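Local atomic coordinates of type III restriction-modification enzyme EcoP15I Res subunit (Escherichia coli, PDB entry 4ZCF), a protein that cleaves DNA 25-27 base pairs downstream of a recognition site as the ATP-dependent restriction subunit of a type III restriction-modification enzyme, acting together with the Mod subunit. Residues D19-V24 / N262-L267; N78-S83 / A246-R251. All coordinates share one frame; numbering follows the deposited sequence.

Interaction 1 (D19-V24 / N262-L267); sequences DAVMNV and NLVYRL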
loop_
_atom_site.group_PDB
_atom_site.type_symbol
_atom_site.label_atom_id
_atom_site.label_comp_id
_atom_site.label_asym_id
_atom_site.label_seq_id
_atom_site.Cartn_x
_atom_site.Cartn_y
_atom_site.Cartn_z
ATOM N N ASP C 19 -3.946 36.482 16.208
ATOM C CA ASP C 19 -4.967 37.533 16.235
ATOM C C ASP C 19 -4.856 38.440 15.017
ATOM O O ASP C 19 -5.878 38.787 14.428
ATOM C CB ASP C 19 -4.840 38.363 17.525
ATOM C CG ASP C 19 -5.104 37.628 18.834
ATOM O OD1 ASP C 19 -5.305 36.389 18.799
ATOM O OD2 ASP C 19 -5.064 38.282 19.898
ATOM N N ALA C 20 -3.618 38.798 14.623
ATOM C CA ALA C 20 -3.383 39.667 13.481
ATOM C C ALA C 20 -3.920 39.100 12.150
ATOM O O ALA C 20 -4.397 39.881 11.328
ATOM C CB ALA C 20 -1.919 40.038 13.395
ATOM N N VAL C 21 -3.927 37.751 11.968
ATOM C CA VAL C 21 -4.491 37.095 10.765
ATOM C C VAL C 21 -6.007 36.949 10.952
ATOM O O VAL C 21 -6.770 37.123 9.995
ATOM C CB VAL C 21 -3.818 35.733 10.414
ATOM C CG1 VAL C 21 -4.373 35.141 9.119
ATOM C CG2 VAL C 21 -2.305 35.869 10.314
ATOM N N MET C 22 -6.441 36.631 12.185
ATOM C CA MET C 22 -7.869 36.490 12.505
ATOM C C MET C 22 -8.679 37.800 12.353
ATOM O O MET C 22 -9.833 37.748 11.901
ATOM C CB MET C 22 -8.073 35.877 13.906
ATOM C CG MET C 22 -7.846 34.362 13.970
ATOM S SD MET C 22 -8.420 33.391 12.546
ATOM C CE MET C 22 -10.186 33.487 12.735
ATOM N N ASN C 23 -8.066 38.961 12.719
ATOM C CA ASN C 23 -8.691 40.290 12.639
ATOM C C ASN C 23 -8.997 40.767 11.195
ATOM O O ASN C 23 -9.885 41.599 11.012
ATOM C CB ASN C 23 -7.888 41.332 13.410
ATOM C CG ASN C 23 -7.846 41.150 14.903
ATOM O OD1 ASN C 23 -8.845 40.805 15.548
ATOM N ND2 ASN C 23 -6.681 41.423 15.491
ATOM N N VAL C 24 -8.288 40.209 10.185
ATOM C CA VAL C 24 -8.464 40.449 8.746
ATOM C C VAL C 24 -9.831 39.894 8.304
ATOM O O VAL C 24 -10.424 40.397 7.351
ATOM C CB VAL C 24 -7.288 39.799 7.950
ATOM C CG1 VAL C 24 -7.585 39.652 6.460
ATOM C CG2 VAL C 24 -5.994 40.563 8.158
ATOM N N ASN C 262 0.135 42.459 2.077
ATOM C CA ASN C 262 -0.704 42.972 3.159
ATOM C C ASN C 262 -0.026 42.627 4.486
ATOM O O ASN C 262 -0.294 41.571 5.056
ATOM C CB ASN C 262 -2.136 42.418 3.072
ATOM C CG ASN C 262 -2.945 42.995 1.931
ATOM O OD1 ASN C 262 -3.304 44.171 1.933
ATOM N ND2 ASN C 262 -3.263 42.191 0.933
ATOM N N LEU C 263 0.915 43.482 4.941
ATOM C CA LEU C 263 1.637 43.233 6.186
ATOM C C LEU C 263 0.722 43.431 7.373
ATOM O O LEU C 263 0.219 44.530 7.620
ATOM C CB LEU C 263 2.948 44.020 6.303
ATOM C CG LEU C 263 3.754 43.788 7.585
ATOM C CD1 LEU C 263 4.207 42.341 7.713
ATOM C CD2 LEU C 263 4.945 44.717 7.655
ATOM N N VAL C 264 0.478 42.327 8.077
ATOM C CA VAL C 264 -0.452 42.237 9.185
ATOM C C VAL C 264 0.243 42.124 10.554
ATOM O O VAL C 264 -0.290 42.611 11.556
ATOM C CB VAL C 264 -1.462 41.114 8.833
ATOM C CG1 VAL C 264 -1.368 39.892 9.737
ATOM C CG2 VAL C 264 -2.871 41.648 8.737
ATOM N N TYR C 265 1.454 41.539 10.588
ATOM C CA TYR C 265 2.209 41.357 11.817
ATOM C C TYR C 265 3.716 41.377 11.540
ATOM O O TYR C 265 4.156 40.806 10.559
ATOM C CB TYR C 265 1.758 40.052 12.523
ATOM C CG TYR C 265 2.463 39.767 13.832
ATOM C CD1 TYR C 265 2.157 40.486 14.982
ATOM C CD2 TYR C 265 3.456 38.795 13.916
ATOM C CE1 TYR C 265 2.859 40.283 16.169
ATOM C CE2 TYR C 265 4.148 38.567 15.104
ATOM C CZ TYR C 265 3.834 39.303 16.233
ATOM O OH TYR C 265 4.495 39.073 17.412
ATOM N N ARG C 266 4.499 42.041 12.407
ATOM C CA ARG C 266 5.955 42.132 12.316
ATOM C C ARG C 266 6.669 42.030 13.679
ATOM O O ARG C 266 6.583 42.931 14.524
ATOM C CB ARG C 266 6.394 43.381 11.535
ATOM C CG ARG C 266 7.873 43.397 11.160
ATOM C CD ARG C 266 8.089 43.938 9.764
ATOM N NE ARG C 266 7.739 45.356 9.654
ATOM C CZ ARG C 266 8.615 46.355 9.718
ATOM N NH1 ARG C 266 9.909 46.105 9.893
ATOM N NH2 ARG C 266 8.205 47.611 9.604
ATOM N N LEU C 267 7.369 40.912 13.869
ATOM C CA LEU C 267 8.203 40.615 15.019
ATOM C C LEU C 267 9.566 40.427 14.410
ATOM O O LEU C 267 9.834 39.389 13.804
ATOM C CB LEU C 267 7.738 39.325 15.724
ATOM C CG LEU C 267 8.596 38.836 16.896
ATOM C CD1 LEU C 267 8.461 39.755 18.118
ATOM C CD2 LEU C 267 8.234 37.439 17.261
#

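Interaction 2 (N78-S83 / A246-R251); sequences NIIDVS and AQYIIR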
loop_
_atom_site.group_PDB
_atom_site.type_symbol
_atom_site.label_atom_id
_atom_site.label_comp_id
_atom_site.label_asym_id
_atom_site.label_seq_id
_atom_site.Cartn_x
_atom_site.Cartn_y
_atom_site.Cartn_z
ATOM N N ASN C 78 -5.165 38.805 -2.294
ATOM C CA ASN C 78 -5.603 37.890 -1.223
ATOM C C ASN C 78 -4.424 37.350 -0.403
ATOM O O ASN C 78 -4.589 36.430 0.393
ATOM C CB ASN C 78 -6.514 36.758 -1.769
ATOM C CG ASN C 78 -5.925 35.873 -2.858
ATOM O OD1 ASN C 78 -4.801 36.049 -3.344
ATOM N ND2 ASN C 78 -6.701 34.895 -3.279
ATOM N N ILE C 79 -3.251 37.967 -0.577
ATOM C CA ILE C 79 -2.030 37.617 0.119
ATOM C C ILE C 79 -1.883 38.408 1.414
ATOM O O ILE C 79 -1.782 39.632 1.390
ATOM C CB ILE C 79 -0.804 37.717 -0.818
ATOM C CG1 ILE C 79 -0.968 36.755 -2.029
ATOM C CG2 ILE C 79 0.507 37.462 -0.059
ATOM C CD1 ILE C 79 -0.108 37.077 -3.217
ATOM N N ILE C 80 -1.875 37.694 2.543
ATOM C CA ILE C 80 -1.686 38.249 3.885
ATOM C C ILE C 80 -0.250 37.896 4.347
ATOM O O ILE C 80 0.191 36.753 4.159
ATOM C CB ILE C 80 -2.794 37.720 4.838
ATOM C CG1 ILE C 80 -4.198 38.036 4.271
ATOM C CG2 ILE C 80 -2.627 38.255 6.263
ATOM C CD1 ILE C 80 -5.308 37.136 4.736
ATOM N N ASP C 81 0.487 38.879 4.911
ATOM C CA ASP C 81 1.862 38.649 5.358
ATOM C C ASP C 81 2.087 38.742 6.848
ATOM O O ASP C 81 1.576 39.648 7.507
ATOM C CB ASP C 81 2.852 39.543 4.616
ATOM C CG ASP C 81 2.870 39.288 3.129
ATOM O OD1 ASP C 81 2.697 38.118 2.727
ATOM O OD2 ASP C 81 3.083 40.251 2.367
ATOM N N VAL C 82 2.882 37.795 7.366
ATOM C CA VAL C 82 3.294 37.685 8.761
ATOM C C VAL C 82 4.819 37.602 8.749
ATOM O O VAL C 82 5.389 36.783 8.019
ATOM C CB VAL C 82 2.644 36.466 9.482
ATOM C CG1 VAL C 82 3.176 36.303 10.897
ATOM C CG2 VAL C 82 1.127 36.569 9.501
ATOM N N SER C 83 5.471 38.479 9.517
ATOM C CA SER C 83 6.918 38.521 9.620
ATOM C C SER C 83 7.358 38.202 11.046
ATOM O O SER C 83 7.025 38.913 11.997
ATOM C CB SER C 83 7.478 39.854 9.131
ATOM O OG SER C 83 8.894 39.825 9.174
ATOM N N ALA C 246 -6.429 29.859 -4.998
ATOM C CA ALA C 246 -6.588 29.786 -3.551
ATOM C C ALA C 246 -7.452 30.935 -3.013
ATOM O O ALA C 246 -7.428 32.040 -3.570
ATOM C CB ALA C 246 -5.228 29.796 -2.889
ATOM N N GLN C 247 -8.227 30.666 -1.939
ATOM C CA GLN C 247 -9.098 31.678 -1.339
ATOM C C GLN C 247 -8.280 32.840 -0.817
ATOM O O GLN C 247 -8.603 33.983 -1.131
ATOM C CB GLN C 247 -10.005 31.088 -0.244
ATOM C CG GLN C 247 -11.240 30.375 -0.774
ATOM C CD GLN C 247 -12.053 29.765 0.343
ATOM O OE1 GLN C 247 -12.786 30.444 1.061
ATOM N NE2 GLN C 247 -11.959 28.463 0.507
ATOM N N TYR C 248 -7.202 32.538 -0.050
ATOM C CA TYR C 248 -6.261 33.476 0.585
ATOM C C TYR C 248 -4.932 32.780 0.812
ATOM O O TYR C 248 -4.907 31.586 1.123
ATOM C CB TYR C 248 -6.791 33.963 1.953
ATOM C CG TYR C 248 -7.979 34.890 1.858
ATOM C CD1 TYR C 248 -9.280 34.392 1.848
ATOM C CD2 TYR C 248 -7.806 36.268 1.786
ATOM C CE1 TYR C 248 -10.377 35.239 1.713
ATOM C CE2 TYR C 248 -8.897 37.125 1.654
ATOM C CZ TYR C 248 -10.180 36.603 1.619
ATOM O OH TYR C 248 -11.260 37.433 1.480
ATOM N N ILE C 249 -3.833 33.538 0.701
ATOM C CA ILE C 249 -2.469 33.045 0.902
ATOM C C ILE C 249 -1.800 33.757 2.095
ATOM O O ILE C 249 -1.626 34.976 2.059
ATOM C CB ILE C 249 -1.624 33.129 -0.410
ATOM C CG1 ILE C 249 -2.231 32.265 -1.551
ATOM C CG2 ILE C 249 -0.170 32.759 -0.167
ATOM C CD1 ILE C 249 -2.108 32.869 -2.900
ATOM N N ILE C 250 -1.405 32.992 3.137
ATOM C CA ILE C 250 -0.736 33.561 4.310
ATOM C C ILE C 250 0.754 33.185 4.302
ATOM O O ILE C 250 1.071 32.010 4.474
ATOM C CB ILE C 250 -1.451 33.285 5.674
ATOM C CG1 ILE C 250 -3.001 33.273 5.564
ATOM C CG2 ILE C 250 -1.015 34.347 6.685
ATOM C CD1 ILE C 250 -3.674 31.955 5.235
ATOM N N ARG C 251 1.657 34.180 4.065
ATOM C CA ARG C 251 3.119 33.979 3.959
ATOM C C ARG C 251 3.817 34.226 5.285
ATOM O O ARG C 251 3.548 35.234 5.944
ATOM C CB ARG C 251 3.751 34.841 2.856
ATOM C CG ARG C 251 3.047 34.801 1.493
ATOM C CD ARG C 251 3.824 35.567 0.417
ATOM N NE ARG C 251 3.948 37.000 0.717
ATOM C CZ ARG C 251 4.678 37.869 0.020
ATOM N NH1 ARG C 251 5.355 37.472 -1.053
ATOM N NH2 ARG C 251 4.734 39.144 0.389
#

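Interaction 1 (D19-V24 / N262-L267)
Val264 faces helix 12-22 near its C-terminal end through both of its methyl branches, joining that helix to strand 263-267, which lies at one margin of the parallel sheet in a RecA-like, P-loop helicase domain. The tight part gathers round Ala20. Its CB lies 3.7 Å from Val264 CG1, and its small methyl lets the helix backbone come close: Ala20 O is 3.4 Å from the same CG1. Further on, Val24 CG2 meets Val264 CG2 at 3.4 Å, so the beta-branched valine of the strand fits between Ala20 and Val24, four residues apart along the chain. Val21 touches more loosely, its CG2 4.2 Å from Val264 CG1, with the two side chains at about a right angle.

Val264 has a helical psi of -29°, which interrupts the alternation of the strand in the manner of a beta bulge opposite Val82; as a result both Val264 and its neighbour Tyr265 turn their CB atoms to the helix. The tyrosine makes only a small contact here, because CG is anti to the backbone N (chi1 -179°) and the ring runs on past Ala20, its hydroxyl reaching His13 O in a weak hydrogen bond.

No hydrogen bond joins the two segments, as suits a buried apolar seam. Solvent is reached on the outer flanks instead: exposed Asp19 points off the helix away from the strand, and exposed Arg266 leaves the other face of the strand. Asn64 of helix 50-64 hydrogen-bonds Val264 O, while the Tyr265 stem rests on the helix through CB, 3.8 Å from Ala20 CB.

Interaction 2 (N78-S83 / A246-R251)
With CG anti to the carbonyl carbon in both (Asp81 chi1 -62°), Asp81 and Arg251, paired in register and therefore on one face of the sheet, run side by side. A bend in the arginine chain at chi3 (-63°) then turns the guanidinium back to the carboxylate. The grip is side-on and two-pronged: Arg251 NE donates to Asp81 OD1 at 2.6 Å on the syn side, though tilted from the carboxylate plane, and Arg251 NH2 donates to Asp81 OD2 at 2.8 Å from above that plane. Both oxygens lie near the guanidinium plane, although the two flat groups are 33° apart. This buried pair probably neutralises itself, with the backbone N of Lys261 as a further donor to Asp81 OD2. Ile79 CG2 flanks the arginine, 3.6 Å from NE.

Beneath these side chains, strands 79-83 and 248-251 run parallel as neighbours inside the sheet of the helicase domain. Ile80 bonds to the residues flanking its partner Ile250: Ile80 N to Ile249 O (2.8 Å) and Arg251 N to Ile80 O (3.0 Å). Beta-branched residues suit the extended chain and supply the apolar part of both faces: Ile79 lies alongside Ile249, while on the other face Val82 CG2 is 4.2 Å from Ile250 CG2 and Ile80 CD1 is 4.0 Å from Tyr248 CD2. Where the strands begin, the Asn78 amide replaces a backbone donor, its ND2 reaching Gln247 O at 3.0 Å from above the carbonyl plane.

Overall arrangement
The contacts meet at strand 79-84, which lies between strands 248-253 and 263-267 in the sheet; their centres are about 10 Å apart. Interaction 2 pairs one edge of that strand, while the strand of interaction 1 takes the other, with a probable hydrogen bond from Leu267 N to Ser83 O (2.8 Å). Val21 CG2 also packs on Val82 CG2 at 3.6 Å. Beyond this strand come Gly89, Lys90 and Thr91 of the AMP pocket, and helix 12-22 carries pocket residue Gln14. The side chains of Tyr265 and Val82 are about 12 and 11 Å from AMP, and that of Arg251 is about 8 Å from that of AMP-binding Asp226.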